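Local coordinates for protein tryptophan halogenase (Shewanella frigidimarina, PDB 2PYX) that probably binds FAD and acts as a flavin-dependent halogenase of the tryptophan halogenase family, at residues 252-257 / 299-304; 268-273 / 510-515; 341-346 / 391-396. All blocks are in the same frame, centred on the assembly; numbering follows the deposited sequence. Where two conformers were deposited one is given.

Contact 1: 252-257 / 299-304; sequences FNDRAL and YSSSHT
Arg255 and Tyr299 form the last antiparallel hydrogen-bonded pair at the end of the ladder between strands 255-262 and 292-299, where the first begins and the second runs out into the loop before helix 306-317. The backbone evidence is a three-bond cluster. Tyr299 N donates to Arg255 O at 3.1 Å, nearly straight, while Tyr299 O receives Asp254 N at 3.0 Å and, more weakly, Arg255 N. Two consecutive residues thus face one. On the side-chain level, CB of Arg255 sits over one face of the Tyr299 phenol, 3.5 Å from the ring centroid and 16° off its normal, a CH-pi contact; CB of Leu257 reaches the ring edge at CE1. With chi1 of 64°, Tyr299 swings its ring between its own N and carbonyl carbon, and this lays the ring beneath Arg255; its hydroxyl ends on Asp306.

Within the bulge, the Asp254 carboxylate clasps the turn that follows Tyr299. Its OD1 accepts Ser301 N at 2.9 Å and 170°, on the syn side, and its OD2 forms a salt bridge with Lys248, so two of its neighbours fix its rotation. The Ser301 hydroxyl also lies over one face of the Arg255 guanidinium. A water links Phe252 O, Asp254 OD2, Ser300 OG and Ser302 N. Farther out, the rings of Phe252 and His303 lie near parallel but slid apart, with centroids separated by 5.5 Å, and His303 ND1 donates to Ser300 OG at 2.7 Å. Asp254 and Arg255 facing Tyr299 make this a classic beta bulge at the end of an antiparallel strand pair.

Contact 2: 268-273 / 510-515; sequences SPIASC and TNRELL
Arg512 and Asn511, in the first turn of helix 511-520, reach across to the irregular chain 268-273, and their side chains bind its backbone carbonyls. Thr510 is the N-cap of that helix and forms a capping box with Glu513: Thr510 OG1 accepts from Glu513 N, and Glu513 OE2 accepts from Thr510 N.

Asn511 can be followed outward. Its CB packs against CB of Ile270 at 4.1 Å. CG, held beside the backbone N by a chi1 of -65°, carries the amide toward the loop. ND2 at the tip then spends its N-H groups on two acceptors: Ile270 O at 2.9 Å, approached from above the carbonyl plane, and Ser272 OG at 2.9 Å, which lies in the amide plane. Both bonds are moderately bent, near 155°, and together they fix the rotation of the amide. Ser272 OG in turn is bonded to Leu152 O.

Ile270 fills the middle of the interface. Its CD1 stands over the centre of the Arg512 guanidinium, 3.7 Å above the plane, and also meets CD1 of Leu515; the isoleucine crosses both partners at about a right angle. The flat guanidinium is therefore covered on one face by a methyl while its edge is used for polar contacts, and Arg512 NH2 has a further bond to Pro290 O. A water joins Ile270 N to Arg512 N, bridging the two backbones. At the outer end Arg512 grips Ser268 O side-on, NE at 2.7 Å and NH2 at 2.9 Å, the oxygen lying 2° out of the guanidinium plane.

Contact 3: 341-346 / 391-396; sequences KCWQNN and ARVNER
Chain 341-346 runs past helix 383-413 with its closest backbone approach at Lys341 and Asn394, whose CA atoms are 5.5 Å apart, near enough for a helix side chain to bond directly to the strand backbone. Asn394 does this through both ends of its amide. OD1 takes Trp343 N at 3.0 Å in the carbonyl plane, on a lone pair, and more weakly Cys342 N at 2.9 Å. ND2 gives a nearly linear bond, 177°, to Trp343 O at 2.9 Å, on a lone pair of that carbonyl and within the amide plane. Bonds at both ends of the amide hold it edge-on to the backbone of Trp343 and fix its rotation; they also give both OD1 and ND2 of this buried side chain a backbone partner. The chi1 of -75° sets CG beside its own backbone N, from where the amide can come level with Trp343. The aliphatic chain of Lys341 runs by the amide, with CE 3.5 Å from ND2, and its NZ ends on Gln344 OE1.

Apolar packing continues beside the amide. Val393 CG1 meets the edge of the Trp343 indole at CE3, 4.0 Å away and near the ring plane, and touches Cys342 SG at the same distance. The indole also packs on Met386 and Ile389 of the same helix and on Leu375 of helix 363-377. Asn394 thereby joins helix 383-413 to 343-344, an outermost strand of the mixed sheet that also holds strand 9-13, after which comes a Rossmann-type glycine-rich pattern, consistent with the predicted FAD-binding part of this flavoprotein.

How the contacts relate
The three contacts lie far apart and share no atoms: the centres of contacts 1 and 2 are 32 Å apart, those of contacts 1 and 3 are 31 Å apart, and those of contacts 2 and 3 are 41 Å apart, on opposite sides of the chain's centre. Contact 1 closes before contact 3 opens, while contact 3 is nested within the long span of chain closed by contact 2, whose segments alternate with those of contact 1. Contact 1 belongs to the larger mixed sheet, contact 2 involves the loop leading into its strand 274-279, and contact 3 belongs to the smaller sheet. C-terminal helix 511-520 thus returns to the larger-sheet region.

Contact 1: 252-257 / 299-304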
# COMPACT_ATOMS: atom_id res chain seq x y z
N PHE A 252 6.56 -16.93 -3.97
CA PHE A 252 5.83 -18.10 -4.52
C PHE A 252 4.50 -17.76 -5.17
O PHE A 252 4.17 -18.33 -6.21
CB PHE A 252 5.58 -19.21 -3.50
CG PHE A 252 6.78 -19.70 -2.75
CD1 PHE A 252 8.08 -19.53 -3.22
CD2 PHE A 252 6.59 -20.39 -1.56
CE1 PHE A 252 9.15 -20.02 -2.46
CE2 PHE A 252 7.63 -20.87 -0.86
CZ PHE A 252 8.90 -20.70 -1.29
N ASN A 253 3.73 -16.88 -4.54
CA ASN A 253 2.35 -16.62 -4.98
C ASN A 253 2.33 -16.00 -6.34
O ASN A 253 2.94 -14.96 -6.57
CB ASN A 253 1.63 -15.76 -3.97
CG ASN A 253 1.68 -16.37 -2.62
OD1 ASN A 253 1.31 -17.56 -2.46
ND2 ASN A 253 2.04 -15.59 -1.64
N ASP A 254 1.51 -16.56 -7.22
CA ASP A 254 1.38 -16.08 -8.59
C ASP A 254 -0.07 -16.18 -9.09
O ASP A 254 -0.31 -16.11 -10.29
CB ASP A 254 2.33 -16.83 -9.53
CG ASP A 254 2.10 -18.35 -9.58
OD1 ASP A 254 1.16 -18.84 -8.91
OD2 ASP A 254 2.87 -19.02 -10.31
N ARG A 255 -1.00 -16.29 -8.15
CA ARG A 255 -2.44 -16.34 -8.46
C ARG A 255 -3.21 -15.53 -7.45
O ARG A 255 -2.81 -15.44 -6.30
CB ARG A 255 -2.95 -17.76 -8.41
CG ARG A 255 -2.34 -18.70 -9.41
CD ARG A 255 -2.81 -18.45 -10.80
NE ARG A 255 -2.33 -19.46 -11.74
CZ ARG A 255 -1.19 -19.42 -12.40
NH1 ARG A 255 -0.32 -18.43 -12.23
NH2 ARG A 255 -0.88 -20.38 -13.29
N ALA A 256 -4.38 -15.05 -7.87
CA ALA A 256 -5.35 -14.50 -6.94
C ALA A 256 -6.73 -14.85 -7.46
O ALA A 256 -7.00 -14.79 -8.67
CB ALA A 256 -5.20 -13.01 -6.79
N LEU A 257 -7.57 -15.22 -6.53
CA LEU A 257 -8.95 -15.51 -6.86
C LEU A 257 -9.80 -14.57 -5.99
O LEU A 257 -9.86 -14.74 -4.76
CB LEU A 257 -9.24 -16.97 -6.58
CG LEU A 257 -10.64 -17.41 -6.96
CD1 LEU A 257 -10.84 -17.37 -8.50
CD2 LEU A 257 -10.90 -18.80 -6.37
N TYR A 299 -2.41 -17.13 -3.78
CA TYR A 299 -1.87 -18.48 -3.64
C TYR A 299 -0.81 -18.81 -4.71
O TYR A 299 -0.62 -18.06 -5.68
CB TYR A 299 -2.99 -19.53 -3.65
CG TYR A 299 -3.79 -19.64 -4.90
CD1 TYR A 299 -4.89 -18.85 -5.11
CD2 TYR A 299 -3.47 -20.58 -5.89
CE1 TYR A 299 -5.63 -18.92 -6.27
CE2 TYR A 299 -4.21 -20.67 -7.06
CZ TYR A 299 -5.33 -19.86 -7.23
OH TYR A 299 -6.08 -19.93 -8.40
N SER A 300 -0.13 -19.92 -4.50
CA SER A 300 0.96 -20.38 -5.41
C SER A 300 0.47 -21.52 -6.28
O SER A 300 0.12 -22.57 -5.74
CB SER A 300 2.11 -20.87 -4.58
OG SER A 300 3.09 -21.50 -5.38
N SER A 301 0.49 -21.31 -7.59
CA SER A 301 0.08 -22.39 -8.52
C SER A 301 1.03 -23.56 -8.55
O SER A 301 0.65 -24.64 -9.04
CB SER A 301 -0.07 -21.84 -9.92
OG SER A 301 1.11 -21.26 -10.42
N SER A 302 2.26 -23.40 -8.05
CA SER A 302 3.15 -24.55 -7.94
C SER A 302 2.92 -25.34 -6.67
O SER A 302 3.60 -26.37 -6.48
CB SER A 302 4.61 -24.17 -8.08
OG SER A 302 5.04 -23.39 -6.99
N HIS A 303 1.97 -24.91 -5.84
CA HIS A 303 1.57 -25.65 -4.65
C HIS A 303 0.14 -26.18 -4.69
O HIS A 303 -0.13 -27.17 -4.03
CB HIS A 303 1.76 -24.80 -3.39
CG HIS A 303 3.20 -24.53 -3.09
ND1 HIS A 303 3.88 -23.48 -3.65
CD2 HIS A 303 4.08 -25.18 -2.29
CE1 HIS A 303 5.14 -23.50 -3.22
NE2 HIS A 303 5.29 -24.53 -2.41
N THR A 304 -0.74 -25.52 -5.43
CA THR A 304 -2.12 -25.95 -5.57
C THR A 304 -2.66 -25.64 -6.95
O THR A 304 -2.29 -24.65 -7.59
CB THR A 304 -3.03 -25.30 -4.51
OG1 THR A 304 -4.37 -25.78 -4.70
CG2 THR A 304 -3.07 -23.80 -4.64
O HOH W 1 3.92 -20.84 -8.02

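Contact 2: 268-273 / 510-515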
# COMPACT_ATOMS: atom_id res chain seq x y z
N SER A 268 -24.39 -4.33 9.22
CA SER A 268 -23.37 -5.21 9.79
C SER A 268 -22.13 -4.40 10.15
O SER A 268 -21.82 -3.43 9.46
CB SER A 268 -22.96 -6.31 8.80
OG SER A 268 -24.01 -7.23 8.57
N PRO A 269 -21.43 -4.79 11.22
CA PRO A 269 -20.24 -4.02 11.58
C PRO A 269 -19.16 -4.07 10.51
O PRO A 269 -18.98 -5.11 9.85
CB PRO A 269 -19.74 -4.70 12.85
CG PRO A 269 -20.88 -5.52 13.35
CD PRO A 269 -21.63 -5.93 12.13
N ILE A 270 -18.45 -2.95 10.36
CA ILE A 270 -17.33 -2.83 9.41
C ILE A 270 -16.05 -2.98 10.21
O ILE A 270 -15.87 -2.32 11.22
CB ILE A 270 -17.35 -1.46 8.73
CG1 ILE A 270 -18.67 -1.23 7.98
CG2 ILE A 270 -16.19 -1.33 7.76
CD1 ILE A 270 -18.88 0.21 7.57
N ALA A 271 -15.14 -3.85 9.75
CA ALA A 271 -13.87 -4.09 10.43
C ALA A 271 -12.97 -2.86 10.32
O ALA A 271 -13.04 -2.12 9.34
CB ALA A 271 -13.19 -5.29 9.82
N SER A 272 -12.15 -2.62 11.34
CA SER A 272 -11.27 -1.45 11.38
C SER A 272 -9.99 -1.64 10.58
O SER A 272 -9.33 -0.66 10.26
CB SER A 272 -10.89 -1.11 12.80
OG SER A 272 -12.05 -0.82 13.60
N CYS A 273 -9.65 -2.89 10.28
CA CYS A 273 -8.39 -3.24 9.59
C CYS A 273 -8.66 -4.17 8.42
O CYS A 273 -9.67 -4.84 8.37
CB CYS A 273 -7.46 -3.95 10.55
SG CYS A 273 -6.99 -2.96 11.97
N THR A 510 -17.89 3.37 16.64
CA THR A 510 -17.67 2.28 15.69
C THR A 510 -17.55 2.86 14.28
O THR A 510 -17.97 3.98 13.99
CB THR A 510 -18.79 1.26 15.69
OG1 THR A 510 -19.99 1.88 15.21
CG2 THR A 510 -19.00 0.66 17.05
N ASN A 511 -16.98 2.07 13.37
CA ASN A 511 -16.83 2.54 12.03
C ASN A 511 -18.15 2.89 11.38
O ASN A 511 -18.25 3.95 10.80
CB ASN A 511 -16.11 1.51 11.19
CG ASN A 511 -14.69 1.30 11.66
OD1 ASN A 511 -13.90 2.25 11.69
ND2 ASN A 511 -14.36 0.08 12.03
N ARG A 512 -19.15 2.02 11.49
CA ARG A 512 -20.43 2.30 10.85
C ARG A 512 -21.12 3.52 11.49
O ARG A 512 -21.63 4.37 10.76
CB ARG A 512 -21.38 1.09 10.84
CG ARG A 512 -22.51 1.33 9.83
CD ARG A 512 -23.33 0.11 9.53
NE ARG A 512 -22.64 -0.96 8.80
CZ ARG A 512 -22.41 -0.99 7.49
NH1 ARG A 512 -22.68 0.05 6.70
NH2 ARG A 512 -21.83 -2.06 6.96
N GLU A 513 -21.11 3.63 12.81
CA GLU A 513 -21.76 4.79 13.42
C GLU A 513 -21.10 6.11 12.97
O GLU A 513 -21.80 7.09 12.70
CB GLU A 513 -21.93 4.63 14.94
CG GLU A 513 -21.01 5.33 15.87
CD GLU A 513 -21.21 4.86 17.31
OE1 GLU A 513 -22.33 5.06 17.88
OE2 GLU A 513 -20.26 4.31 17.89
N LEU A 514 -19.78 6.10 12.79
CA LEU A 514 -19.05 7.27 12.31
C LEU A 514 -19.37 7.56 10.85
O LEU A 514 -19.70 8.69 10.49
CB LEU A 514 -17.53 7.10 12.54
CG LEU A 514 -16.67 8.22 11.99
CD1 LEU A 514 -17.14 9.59 12.57
CD2 LEU A 514 -15.17 8.00 12.25
N LEU A 515 -19.28 6.54 10.00
CA LEU A 515 -19.54 6.70 8.59
C LEU A 515 -20.97 7.17 8.34
O LEU A 515 -21.20 7.97 7.44
CB LEU A 515 -19.21 5.41 7.84
CG LEU A 515 -17.72 5.09 7.77
CD1 LEU A 515 -17.53 3.66 7.25
CD2 LEU A 515 -16.96 6.06 6.89
O HOH W 2 -18.98 -0.84 12.47

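Contact 3: 341-346 / 391-396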
# COMPACT_ATOMS: atom_id res chain seq x y z
N LYS A 341 14.70 -0.71 -12.95
CA LYS A 341 14.67 0.73 -12.74
C LYS A 341 13.22 1.17 -12.94
O LYS A 341 12.51 0.53 -13.72
CB LYS A 341 15.54 1.41 -13.83
CG LYS A 341 17.01 1.20 -13.72
CD LYS A 341 17.75 1.44 -15.01
CE LYS A 341 18.10 2.83 -15.22
NZ LYS A 341 19.10 2.92 -16.36
N CYS A 342 12.79 2.25 -12.31
CA CYS A 342 11.50 2.89 -12.66
C CYS A 342 11.65 4.04 -13.66
O CYS A 342 10.64 4.47 -14.21
CB CYS A 342 10.74 3.42 -11.46
SG CYS A 342 11.47 4.81 -10.59
N TRP A 343 12.86 4.52 -13.90
CA TRP A 343 13.08 5.71 -14.72
C TRP A 343 14.23 5.44 -15.70
O TRP A 343 15.34 5.17 -15.29
CB TRP A 343 13.41 6.91 -13.83
CG TRP A 343 13.41 8.26 -14.47
CD1 TRP A 343 13.60 8.56 -15.79
CD2 TRP A 343 13.22 9.50 -13.78
NE1 TRP A 343 13.53 9.94 -15.97
CE2 TRP A 343 13.31 10.54 -14.76
CE3 TRP A 343 13.00 9.85 -12.43
CZ2 TRP A 343 13.18 11.86 -14.42
CZ3 TRP A 343 12.86 11.16 -12.10
CH2 TRP A 343 12.95 12.16 -13.10
N GLN A 344 13.90 5.42 -17.00
CA GLN A 344 14.88 5.16 -18.05
C GLN A 344 14.70 6.25 -19.10
O GLN A 344 13.57 6.49 -19.55
CB GLN A 344 14.62 3.77 -18.68
CG GLN A 344 15.55 3.40 -19.83
CD GLN A 344 16.98 3.26 -19.35
OE1 GLN A 344 17.30 2.46 -18.46
NE2 GLN A 344 17.87 4.06 -19.94
N ASN A 345 15.80 6.87 -19.51
CA ASN A 345 15.74 8.01 -20.41
C ASN A 345 14.75 9.01 -19.79
O ASN A 345 14.93 9.44 -18.63
CB ASN A 345 15.39 7.53 -21.82
CG ASN A 345 16.52 6.79 -22.49
OD1 ASN A 345 16.79 5.63 -22.18
ND2 ASN A 345 17.22 7.47 -23.39
N ASN A 346 13.73 9.40 -20.55
CA ASN A 346 12.74 10.40 -20.11
C ASN A 346 11.39 9.78 -19.82
O ASN A 346 10.34 10.41 -20.01
CB ASN A 346 12.59 11.54 -21.13
CG ASN A 346 12.10 11.08 -22.46
OD1 ASN A 346 12.26 9.91 -22.87
ND2 ASN A 346 11.45 12.02 -23.18
N ALA A 391 18.96 8.80 -11.65
CA ALA A 391 19.83 7.82 -10.97
C ALA A 391 19.49 7.74 -9.48
O ALA A 391 19.44 6.64 -8.90
CB ALA A 391 21.28 8.17 -11.15
N ARG A 392 19.30 8.87 -8.80
CA ARG A 392 19.05 8.82 -7.35
C ARG A 392 17.62 8.34 -7.05
O ARG A 392 17.38 7.64 -6.06
CB ARG A 392 19.41 10.14 -6.67
CG ARG A 392 18.50 11.31 -6.99
CD ARG A 392 19.27 12.61 -6.61
NE ARG A 392 18.45 13.79 -6.66
CZ ARG A 392 18.90 15.02 -6.47
NH1 ARG A 392 20.20 15.22 -6.31
NH2 ARG A 392 18.05 16.05 -6.50
N VAL A 393 16.68 8.67 -7.92
CA VAL A 393 15.32 8.14 -7.79
C VAL A 393 15.34 6.62 -7.98
O VAL A 393 14.65 5.89 -7.21
CB VAL A 393 14.33 8.83 -8.75
CG1 VAL A 393 12.98 8.11 -8.83
CG2 VAL A 393 14.14 10.25 -8.33
N ASN A 394 16.06 6.14 -8.98
CA ASN A 394 16.18 4.69 -9.16
C ASN A 394 16.83 4.00 -7.98
O ASN A 394 16.43 2.89 -7.63
CB ASN A 394 16.93 4.30 -10.45
CG ASN A 394 16.10 4.49 -11.70
OD1 ASN A 394 14.89 4.19 -11.73
ND2 ASN A 394 16.74 4.96 -12.78
N GLU A 395 17.82 4.60 -7.37
CA GLU A 395 18.47 3.98 -6.23
C GLU A 395 17.46 3.84 -5.10
O GLU A 395 17.36 2.78 -4.44
CB GLU A 395 19.66 4.81 -5.80
CG GLU A 395 20.29 4.34 -4.53
CD GLU A 395 21.55 5.08 -4.25
OE1 GLU A 395 21.46 6.26 -3.90
OE2 GLU A 395 22.64 4.48 -4.41
N ARG A 396 16.68 4.90 -4.84
CA ARG A 396 15.69 4.85 -3.76
C ARG A 396 14.60 3.84 -4.08
O ARG A 396 14.16 3.08 -3.19
CB ARG A 396 15.04 6.22 -3.47
CG ARG A 396 14.09 6.26 -2.30
CD ARG A 396 14.71 5.95 -0.94
NE ARG A 396 15.77 6.90 -0.58
CZ ARG A 396 15.59 8.17 -0.23
NH1 ARG A 396 14.41 8.71 -0.18
NH2 ARG A 396 16.64 8.92 0.08